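Local coordinates for NS6 protease (Murine norovirus 1, PDB 4ASH), which probably cleaves the viral polyprotein into its mature components, as a cysteine protease of calicivirin type built on a trypsin-like fold, at residues I41-F49 against K59-R67; F20-I28 against D69-N77. The protein carries 1 engineered substitution. One frame throughout, in Å; residues are numbered along the deposited sequence.

Contact 1 of 2, residues I41-F49 against K59-R67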
loop_
_atom_site.group_PDB
_atom_site.type_symbol
_atom_site.label_atom_id
_atom_site.label_comp_id
_atom_site.label_asym_id
_atom_site.label_seq_id
_atom_site.Cartn_x
_atom_site.Cartn_y
_atom_site.Cartn_z
ATOM N N ILE A 41 14.282 -10.790 -7.057
ATOM C CA ILE A 41 13.954 -9.361 -7.018
ATOM C C ILE A 41 15.009 -8.554 -6.272
ATOM O O ILE A 41 15.565 -9.016 -5.281
ATOM C CB ILE A 41 12.581 -9.113 -6.375
ATOM C CG1 ILE A 41 12.525 -9.760 -4.989
ATOM C CG2 ILE A 41 11.455 -9.643 -7.271
ATOM C CD1 ILE A 41 11.241 -9.484 -4.232
ATOM N N PHE A 42 15.292 -7.349 -6.761
ATOM C CA PHE A 42 16.309 -6.484 -6.166
ATOM C C PHE A 42 17.640 -7.201 -5.974
ATOM O O PHE A 42 18.365 -6.940 -5.009
ATOM C CB PHE A 42 15.820 -5.914 -4.833
ATOM C CG PHE A 42 14.437 -5.350 -4.892
ATOM C CD1 PHE A 42 14.084 -4.432 -5.872
ATOM C CD2 PHE A 42 13.477 -5.750 -3.976
ATOM C CE1 PHE A 42 12.805 -3.915 -5.936
ATOM C CE2 PHE A 42 12.190 -5.239 -4.028
ATOM C CZ PHE A 42 11.846 -4.322 -5.007
ATOM N N GLY A 43 17.943 -8.116 -6.889
ATOM C CA GLY A 43 19.212 -8.821 -6.879
ATOM C C GLY A 43 19.258 -9.908 -5.815
ATOM O O GLY A 43 20.329 -10.425 -5.494
ATOM N N ARG A 44 18.101 -10.250 -5.256
ATOM C CA ARG A 44 18.035 -11.272 -4.215
ATOM C C ARG A 44 17.228 -12.486 -4.673
ATOM O O ARG A 44 16.159 -12.347 -5.266
ATOM C CB ARG A 44 17.434 -10.686 -2.933
ATOM C CG ARG A 44 18.151 -9.445 -2.429
ATOM C CD ARG A 44 19.498 -9.779 -1.756
ATOM N NE ARG A 44 20.159 -8.563 -1.293
ATOM C CZ ARG A 44 19.975 -8.023 -0.087
ATOM N NH1 ARG A 44 19.160 -8.601 0.795
ATOM N NH2 ARG A 44 20.605 -6.900 0.227
ATOM N N LYS A 45 17.736 -13.680 -4.394
ATOM C CA LYS A 45 17.044 -14.901 -4.787
ATOM C C LYS A 45 16.051 -15.345 -3.722
ATOM O O LYS A 45 16.223 -15.041 -2.542
ATOM C CB LYS A 45 18.046 -16.028 -5.049
ATOM C CG LYS A 45 19.048 -15.762 -6.163
ATOM C CD LYS A 45 20.029 -16.922 -6.268
ATOM C CE LYS A 45 21.104 -16.668 -7.307
ATOM N NZ LYS A 45 22.124 -17.757 -7.307
ATOM N N PRO A 46 14.999 -16.066 -4.135
ATOM C CA PRO A 46 14.087 -16.681 -3.171
ATOM C C PRO A 46 14.923 -17.426 -2.140
ATOM O O PRO A 46 15.919 -18.058 -2.496
ATOM C CB PRO A 46 13.288 -17.652 -4.032
ATOM C CG PRO A 46 13.229 -16.964 -5.366
ATOM C CD PRO A 46 14.578 -16.306 -5.527
ATOM N N GLY A 47 14.541 -17.325 -0.875
ATOM C CA GLY A 47 15.361 -17.865 0.193
ATOM C C GLY A 47 16.153 -16.788 0.915
ATOM O O GLY A 47 16.470 -16.940 2.092
ATOM N N ASP A 48 16.485 -15.706 0.206
ATOM C CA ASP A 48 17.122 -14.540 0.823
ATOM C C ASP A 48 16.037 -13.641 1.386
ATOM O O ASP A 48 16.308 -12.645 2.057
ATOM C CB ASP A 48 17.934 -13.745 -0.195
ATOM C CG ASP A 48 19.123 -14.513 -0.723
ATOM O OD1 ASP A 48 19.743 -15.275 0.048
ATOM O OD2 ASP A 48 19.437 -14.345 -1.919
ATOM N N PHE A 49 14.797 -13.995 1.093
ATOM C CA PHE A 49 13.671 -13.248 1.604
ATOM C C PHE A 49 12.490 -14.181 1.817
ATOM O O PHE A 49 12.434 -15.270 1.236
ATOM C CB PHE A 49 13.296 -12.096 0.650
ATOM C CG PHE A 49 12.905 -12.543 -0.733
ATOM C CD1 PHE A 49 11.596 -12.900 -1.019
ATOM C CD2 PHE A 49 13.847 -12.590 -1.753
ATOM C CE1 PHE A 49 11.229 -13.304 -2.292
ATOM C CE2 PHE A 49 13.483 -12.993 -3.031
ATOM C CZ PHE A 49 12.178 -13.351 -3.297
ATOM N N LYS A 59 3.812 -8.765 1.541
ATOM C CA LYS A 59 4.971 -8.235 2.245
ATOM C C LYS A 59 6.175 -9.140 2.054
ATOM O O LYS A 59 6.090 -10.353 2.252
ATOM C CB LYS A 59 4.664 -8.069 3.740
ATOM C CG LYS A 59 5.850 -7.605 4.589
ATOM C CD LYS A 59 5.391 -7.118 5.954
ATOM C CE LYS A 59 4.779 -8.240 6.788
ATOM N NZ LYS A 59 5.772 -9.301 7.117
ATOM N N TYR A 60 7.292 -8.534 1.672
ATOM C CA TYR A 60 8.568 -9.226 1.549
ATOM C C TYR A 60 9.467 -8.798 2.682
ATOM O O TYR A 60 9.585 -7.603 2.958
ATOM C CB TYR A 60 9.258 -8.827 0.244
ATOM C CG TYR A 60 8.529 -9.235 -1.003
ATOM C CD1 TYR A 60 7.467 -8.482 -1.482
ATOM C CD2 TYR A 60 8.933 -10.339 -1.730
ATOM C CE1 TYR A 60 6.801 -8.841 -2.646
ATOM C CE2 TYR A 60 8.274 -10.705 -2.897
ATOM C CZ TYR A 60 7.210 -9.951 -3.346
ATOM O OH TYR A 60 6.560 -10.295 -4.518
ATOM N N TYR A 61 10.092 -9.768 3.342
ATOM C CA TYR A 61 11.078 -9.469 4.366
ATOM C C TYR A 61 12.451 -10.014 3.971
ATOM O O TYR A 61 12.606 -11.211 3.712
ATOM C CB TYR A 61 10.650 -10.034 5.730
ATOM C CG TYR A 61 11.778 -9.954 6.743
ATOM C CD1 TYR A 61 12.078 -8.756 7.383
ATOM C CD2 TYR A 61 12.581 -11.053 7.004
ATOM C CE1 TYR A 61 13.137 -8.663 8.283
ATOM C CE2 TYR A 61 13.639 -10.972 7.904
ATOM C CZ TYR A 61 13.910 -9.778 8.539
ATOM O OH TYR A 61 14.950 -9.700 9.439
ATOM N N PHE A 62 13.440 -9.128 3.940
ATOM C CA PHE A 62 14.797 -9.483 3.543
ATOM C C PHE A 62 15.678 -9.578 4.779
ATOM O O PHE A 62 15.790 -8.620 5.538
ATOM C CB PHE A 62 15.356 -8.432 2.573
ATOM C CG PHE A 62 14.602 -8.346 1.274
ATOM C CD1 PHE A 62 13.443 -7.588 1.183
ATOM C CD2 PHE A 62 15.050 -9.026 0.145
ATOM C CE1 PHE A 62 12.733 -7.501 -0.007
ATOM C CE2 PHE A 62 14.347 -8.949 -1.041
ATOM C CZ PHE A 62 13.184 -8.192 -1.115
ATOM N N THR A 63 16.296 -10.738 4.974
ATOM C CA THR A 63 17.188 -10.957 6.110
ATOM C C THR A 63 18.280 -9.891 6.189
ATOM O O THR A 63 18.589 -9.368 7.269
ATOM C CB THR A 63 17.840 -12.342 6.028
ATOM O OG1 THR A 63 16.814 -13.339 5.927
ATOM C CG2 THR A 63 18.665 -12.603 7.277
ATOM N N SER A 64 18.890 -9.603 5.048
ATOM C CA SER A 64 19.882 -8.542 4.947
ATOM C C SER A 64 19.234 -7.331 4.309
ATOM O O SER A 64 18.514 -7.469 3.328
ATOM C CB SER A 64 21.066 -8.985 4.086
ATOM O OG SER A 64 21.734 -10.079 4.683
ATOM N N ALA A 65 19.489 -6.147 4.853
ATOM C CA ALA A 65 18.830 -4.945 4.335
ATOM C C ALA A 65 19.123 -4.755 2.850
ATOM O O ALA A 65 20.266 -4.933 2.396
ATOM C CB ALA A 65 19.264 -3.727 5.107
ATOM N N VAL A 66 18.081 -4.413 2.105
ATOM C CA VAL A 66 18.252 -4.027 0.695
ATOM C C VAL A 66 18.458 -2.514 0.561
ATOM O O VAL A 66 19.241 -2.053 -0.282
ATOM C CB VAL A 66 17.030 -4.457 -0.130
ATOM C CG1 VAL A 66 17.157 -3.984 -1.586
ATOM C CG2 VAL A 66 16.819 -5.974 -0.047
ATOM N N ARG A 67 17.752 -1.743 1.384
ATOM C CA ARG A 67 17.883 -0.287 1.390
ATOM C C ARG A 67 18.317 0.211 2.775
ATOM O O ARG A 67 17.503 0.731 3.531
ATOM C CB ARG A 67 16.554 0.379 1.006
ATOM C CG ARG A 67 16.100 0.157 -0.449
ATOM C CD ARG A 67 16.830 1.068 -1.432
ATOM N NE ARG A 67 16.744 2.478 -1.057
ATOM C CZ ARG A 67 15.778 3.316 -1.439
ATOM N NH1 ARG A 67 14.772 2.912 -2.220
ATOM N NH2 ARG A 67 15.813 4.574 -1.026
HETATM O O HOH W 1 18.413 -11.022 2.158
#
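Phe49 and Phe62 face each other as an antiparallel, non-hydrogen-bonded pair in the first β-sheet of this trypsin-like fold, and with Tyr60 they form an aromatic cluster that shows how a loop can be fastened to the strand beside it. CB of Phe49 lies over one face of the Phe62 ring, 3.9 Å from its centroid, a CH-π contact. The two side chains lie side by side and point the same way, their ring planes inclined at 45°, and CG2 of Val66 lies over the opposite face of Phe62. Tyr60 extends the cluster along the strand, its ring edge meeting CD1 of Phe49. From the turn 41-44 come Ile41, whose CD1 is 3.5 Å from CE2 of Tyr60, and Phe42, which receives CZ of Phe62 at its ring edge.

Farther out, Arg44 bends at its second torsion (chi2 -75°), which carries the guanidinium past Phe62 to the chain beyond the strand. There the flat group grips two carbonyls nearly in its own plane, each approached from above the carbonyl plane: Arg44 NH1 binds Ser64 O at 2.8 Å, almost straight, and its NH2 binds Ala65 O at 2.9 Å. Arg44 closes a type I' turn that begins at Ile41, its backbone N bonded to Ile41 O. Beside the guanidinium a water donates to Asp48 O at 2.7 Å and accepts from Ser64 N at 3.3 Å, with a weak bond from Arg44 NH1.

Contact 2 of 2, residues F20-I28 against D69-N77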
loop_
_atom_site.group_PDB
_atom_site.type_symbol
_atom_site.label_atom_id
_atom_site.label_comp_id
_atom_site.label_asym_id
_atom_site.label_seq_id
_atom_site.Cartn_x
_atom_site.Cartn_y
_atom_site.Cartn_z
ATOM N N PHE A 20 6.550 -0.298 -1.802
ATOM C CA PHE A 20 7.022 0.696 -0.843
ATOM C C PHE A 20 7.928 0.053 0.184
ATOM O O PHE A 20 7.565 -0.969 0.791
ATOM C CB PHE A 20 5.823 1.316 -0.121
ATOM C CG PHE A 20 6.183 2.418 0.844
ATOM C CD1 PHE A 20 6.614 3.652 0.380
ATOM C CD2 PHE A 20 6.083 2.224 2.220
ATOM C CE1 PHE A 20 6.924 4.673 1.253
ATOM C CE2 PHE A 20 6.396 3.243 3.098
ATOM C CZ PHE A 20 6.814 4.462 2.628
ATOM N N TRP A 21 9.107 0.642 0.384
ATOM C CA TRP A 21 9.994 0.209 1.463
ATOM C C TRP A 21 9.567 0.767 2.803
ATOM O O TRP A 21 9.742 1.953 3.078
ATOM C CB TRP A 21 11.442 0.635 1.175
ATOM C CG TRP A 21 12.025 -0.089 0.022
ATOM C CD1 TRP A 21 12.127 0.367 -1.265
ATOM C CD2 TRP A 21 12.548 -1.421 0.018
ATOM N NE1 TRP A 21 12.701 -0.598 -2.062
ATOM C CE2 TRP A 21 12.962 -1.708 -1.301
ATOM C CE3 TRP A 21 12.696 -2.407 1.001
ATOM C CZ2 TRP A 21 13.523 -2.936 -1.663
ATOM C CZ3 TRP A 21 13.253 -3.626 0.641
ATOM C CH2 TRP A 21 13.654 -3.883 -0.675
ATOM N N VAL A 22 8.991 -0.096 3.637
ATOM C CA VAL A 22 8.628 0.287 4.998
ATOM C C VAL A 22 9.900 0.464 5.829
ATOM O O VAL A 22 9.962 1.306 6.727
ATOM C CB VAL A 22 7.731 -0.777 5.641
ATOM C CG1 VAL A 22 7.364 -0.390 7.088
ATOM C CG2 VAL A 22 6.467 -0.935 4.820
ATOM N N SER A 23 10.914 -0.334 5.515
ATOM C CA SER A 23 12.212 -0.231 6.170
ATOM C C SER A 23 13.233 -0.734 5.191
ATOM O O SER A 23 12.887 -1.110 4.081
ATOM C CB SER A 23 12.264 -1.117 7.412
ATOM O OG SER A 23 12.260 -2.494 7.048
ATOM N N GLY A 24 14.493 -0.777 5.593
ATOM C CA GLY A 24 15.494 -1.341 4.713
ATOM C C GLY A 24 15.302 -2.823 4.444
ATOM O O GLY A 24 15.898 -3.358 3.492
ATOM N N HIS A 25 14.501 -3.484 5.289
ATOM C CA HIS A 25 14.269 -4.926 5.219
ATOM C C HIS A 25 12.882 -5.290 4.690
ATOM O O HIS A 25 12.659 -6.430 4.304
ATOM C CB HIS A 25 14.395 -5.557 6.624
ATOM C CG HIS A 25 15.765 -5.455 7.227
ATOM N ND1 HIS A 25 16.654 -6.509 7.238
ATOM C CD2 HIS A 25 16.387 -4.433 7.861
ATOM C CE1 HIS A 25 17.773 -6.136 7.837
ATOM N NE2 HIS A 25 17.637 -4.881 8.230
ATOM N N VAL A 26 11.944 -4.343 4.699
ATOM C CA VAL A 26 10.539 -4.689 4.466
ATOM C C VAL A 26 9.971 -3.912 3.296
ATOM O O VAL A 26 10.010 -2.682 3.276
ATOM C CB VAL A 26 9.650 -4.451 5.720
ATOM C CG1 VAL A 26 8.184 -4.684 5.380
ATOM C CG2 VAL A 26 10.060 -5.371 6.859
ATOM N N PHE A 27 9.445 -4.652 2.326
ATOM C CA PHE A 27 8.884 -4.083 1.099
ATOM C C PHE A 27 7.459 -4.587 0.952
ATOM O O PHE A 27 7.216 -5.802 0.991
ATOM C CB PHE A 27 9.744 -4.517 -0.091
ATOM C CG PHE A 27 9.321 -3.916 -1.408
ATOM C CD1 PHE A 27 9.650 -2.605 -1.722
ATOM C CD2 PHE A 27 8.617 -4.670 -2.329
ATOM C CE1 PHE A 27 9.279 -2.053 -2.935
ATOM C CE2 PHE A 27 8.237 -4.117 -3.553
ATOM C CZ PHE A 27 8.572 -2.812 -3.850
ATOM N N ILE A 28 6.511 -3.660 0.810
ATOM C CA ILE A 28 5.106 -4.028 0.683
ATOM C C ILE A 28 4.557 -3.638 -0.694
ATOM O O ILE A 28 5.015 -2.667 -1.305
ATOM C CB ILE A 28 4.230 -3.414 1.803
ATOM C CG1 ILE A 28 4.179 -1.875 1.716
ATOM C CG2 ILE A 28 4.711 -3.914 3.168
ATOM C CD1 ILE A 28 3.227 -1.238 2.775
ATOM N N ASP A 69 19.761 2.751 3.521
ATOM C CA ASP A 69 19.703 4.210 3.562
ATOM C C ASP A 69 18.395 4.764 4.123
ATOM O O ASP A 69 18.239 5.978 4.252
ATOM C CB ASP A 69 19.966 4.813 2.172
ATOM C CG ASP A 69 18.971 4.336 1.115
ATOM O OD1 ASP A 69 18.714 3.117 1.043
ATOM O OD2 ASP A 69 18.464 5.182 0.337
ATOM N N ILE A 70 17.455 3.887 4.463
ATOM C CA ILE A 70 16.146 4.367 4.877
ATOM C C ILE A 70 15.790 3.926 6.296
ATOM O O ILE A 70 15.989 2.771 6.675
ATOM C CB ILE A 70 15.041 3.929 3.907
ATOM C CG1 ILE A 70 14.869 2.411 3.939
ATOM C CG2 ILE A 70 15.339 4.407 2.497
ATOM C CD1 ILE A 70 13.836 1.915 2.977
ATOM N N PRO A 71 15.286 4.861 7.097
ATOM C CA PRO A 71 14.879 4.487 8.454
ATOM C C PRO A 71 13.559 3.718 8.443
ATOM O O PRO A 71 12.698 3.947 7.587
ATOM C CB PRO A 71 14.695 5.840 9.140
ATOM C CG PRO A 71 14.299 6.756 8.038
ATOM C CD PRO A 71 15.063 6.289 6.818
ATOM N N ALA A 72 13.395 2.803 9.392
ATOM C CA ALA A 72 12.136 2.059 9.507
ATOM C C ALA A 72 10.978 2.985 9.838
ATOM O O ALA A 72 11.136 3.932 10.619
ATOM C CB ALA A 72 12.249 0.979 10.582
ATOM N N MET A 73 9.819 2.679 9.251
ATOM C CA MET A 73 8.554 3.377 9.504
ATOM C C MET A 73 7.570 2.414 10.114
ATOM O O MET A 73 7.711 1.196 9.980
ATOM C CB MET A 73 7.941 3.856 8.187
ATOM C CG MET A 73 8.458 5.168 7.690
ATOM S SD MET A 73 7.731 5.479 6.067
ATOM C CE MET A 73 5.992 5.625 6.432
ATOM N N VAL A 74 6.576 2.961 10.805
ATOM C CA VAL A 74 5.492 2.169 11.353
ATOM C C VAL A 74 4.552 1.716 10.237
ATOM O O VAL A 74 4.138 2.520 9.406
ATOM C CB VAL A 74 4.685 3.008 12.350
ATOM C CG1 VAL A 74 3.410 2.298 12.748
ATOM C CG2 VAL A 74 5.527 3.311 13.581
ATOM N N LEU A 75 4.241 0.424 10.220
ATOM C CA LEU A 75 3.169 -0.096 9.371
ATOM C C LEU A 75 1.965 -0.417 10.255
ATOM O O LEU A 75 2.052 -1.257 11.158
ATOM C CB LEU A 75 3.633 -1.356 8.635
ATOM C CG LEU A 75 2.578 -2.168 7.879
ATOM C CD1 LEU A 75 1.956 -1.344 6.765
ATOM C CD2 LEU A 75 3.192 -3.446 7.329
ATOM N N GLU A 76 0.856 0.273 10.001
ATOM C CA GLU A 76 -0.402 0.021 10.703
ATOM C C GLU A 76 -1.358 -0.801 9.854
ATOM O O GLU A 76 -1.235 -0.843 8.641
ATOM C CB GLU A 76 -1.054 1.346 11.098
ATOM C CG GLU A 76 -0.434 1.950 12.361
ATOM C CD GLU A 76 -1.139 3.214 12.825
ATOM O OE1 GLU A 76 -2.051 3.696 12.114
ATOM O OE2 GLU A 76 -0.778 3.729 13.904
ATOM N N ASN A 77 -2.306 -1.466 10.501
ATOM C CA ASN A 77 -3.368 -2.162 9.802
ATOM C C ASN A 77 -4.511 -1.186 9.559
ATOM O O ASN A 77 -5.509 -1.174 10.304
ATOM C CB ASN A 77 -3.874 -3.334 10.660
ATOM C CG ASN A 77 -4.863 -4.205 9.918
ATOM O OD1 ASN A 77 -4.759 -4.392 8.706
ATOM N ND2 ASN A 77 -5.825 -4.757 10.644
HETATM O O HOH W 2 15.406 0.600 7.842
#
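The Phe20 ring meets Met73 at its edge: SD of Met73 lies in the ring plane, 3.7 Å from CZ of Phe20, as a Met-aromatic contact in which the sulfur faces ring hydrogens and not the π cloud. The methionine chain folds back at its last torsion (chi3 64°), which also brings CE to the same edge. The Trp21 indole carries CD1 of Phe27 over the centre of one face, while Ile70 comes in at the root of the side chain, its CD1 tightly packed 3.3 Å from Trp21 CB.

Between these contacts runs a backbone bond, Met73 N to Val22 O at 2.9 Å. Beside it, Ala72 CB rests 3.8 Å from Ser23 CB, and CG1 of Val22 packs 4.2 Å from CB of Leu75. The turn of the hairpin is held by Ser23, whose OG accepts from His25 N at 3.0 Å in an ST turn. A water accepts from Gly24 N and donates to Ile70 O.

Val155, on strand 152-162, touches both Phe20 and Met73. Residues 69-77 run past the turn end of the β-hairpin of the first sheet and include a short, weakly bonded strand at about 74-75 that pairs with the second, the connection between the two β-domains characteristic of the chymotrypsin-like fold.

The two contacts illustrate how neighbouring parts of one fold can be fastened by nested long-range pairings. Their centres lie 13 Å apart, on the same side of the molecule's centre. Along the chain, contact 1 is nested within the loop that contact 2 closes: the hairpin 20-28 comes first, then 41-49 and 59-67, and last 69-77. Strands 26-30 and 57-62 are neighbours in the five-stranded antiparallel sheet, joined by a probable hydrogen bond from Tyr60 N to Phe27 O; a second, Val66 N to Gly24 O, links loop and turn outside the strands. Contact 1 includes the start of strand 49-54, one of the sheet's two edge strands, whereas contact 2 leads into the second sheet, joining the two halves of the protease.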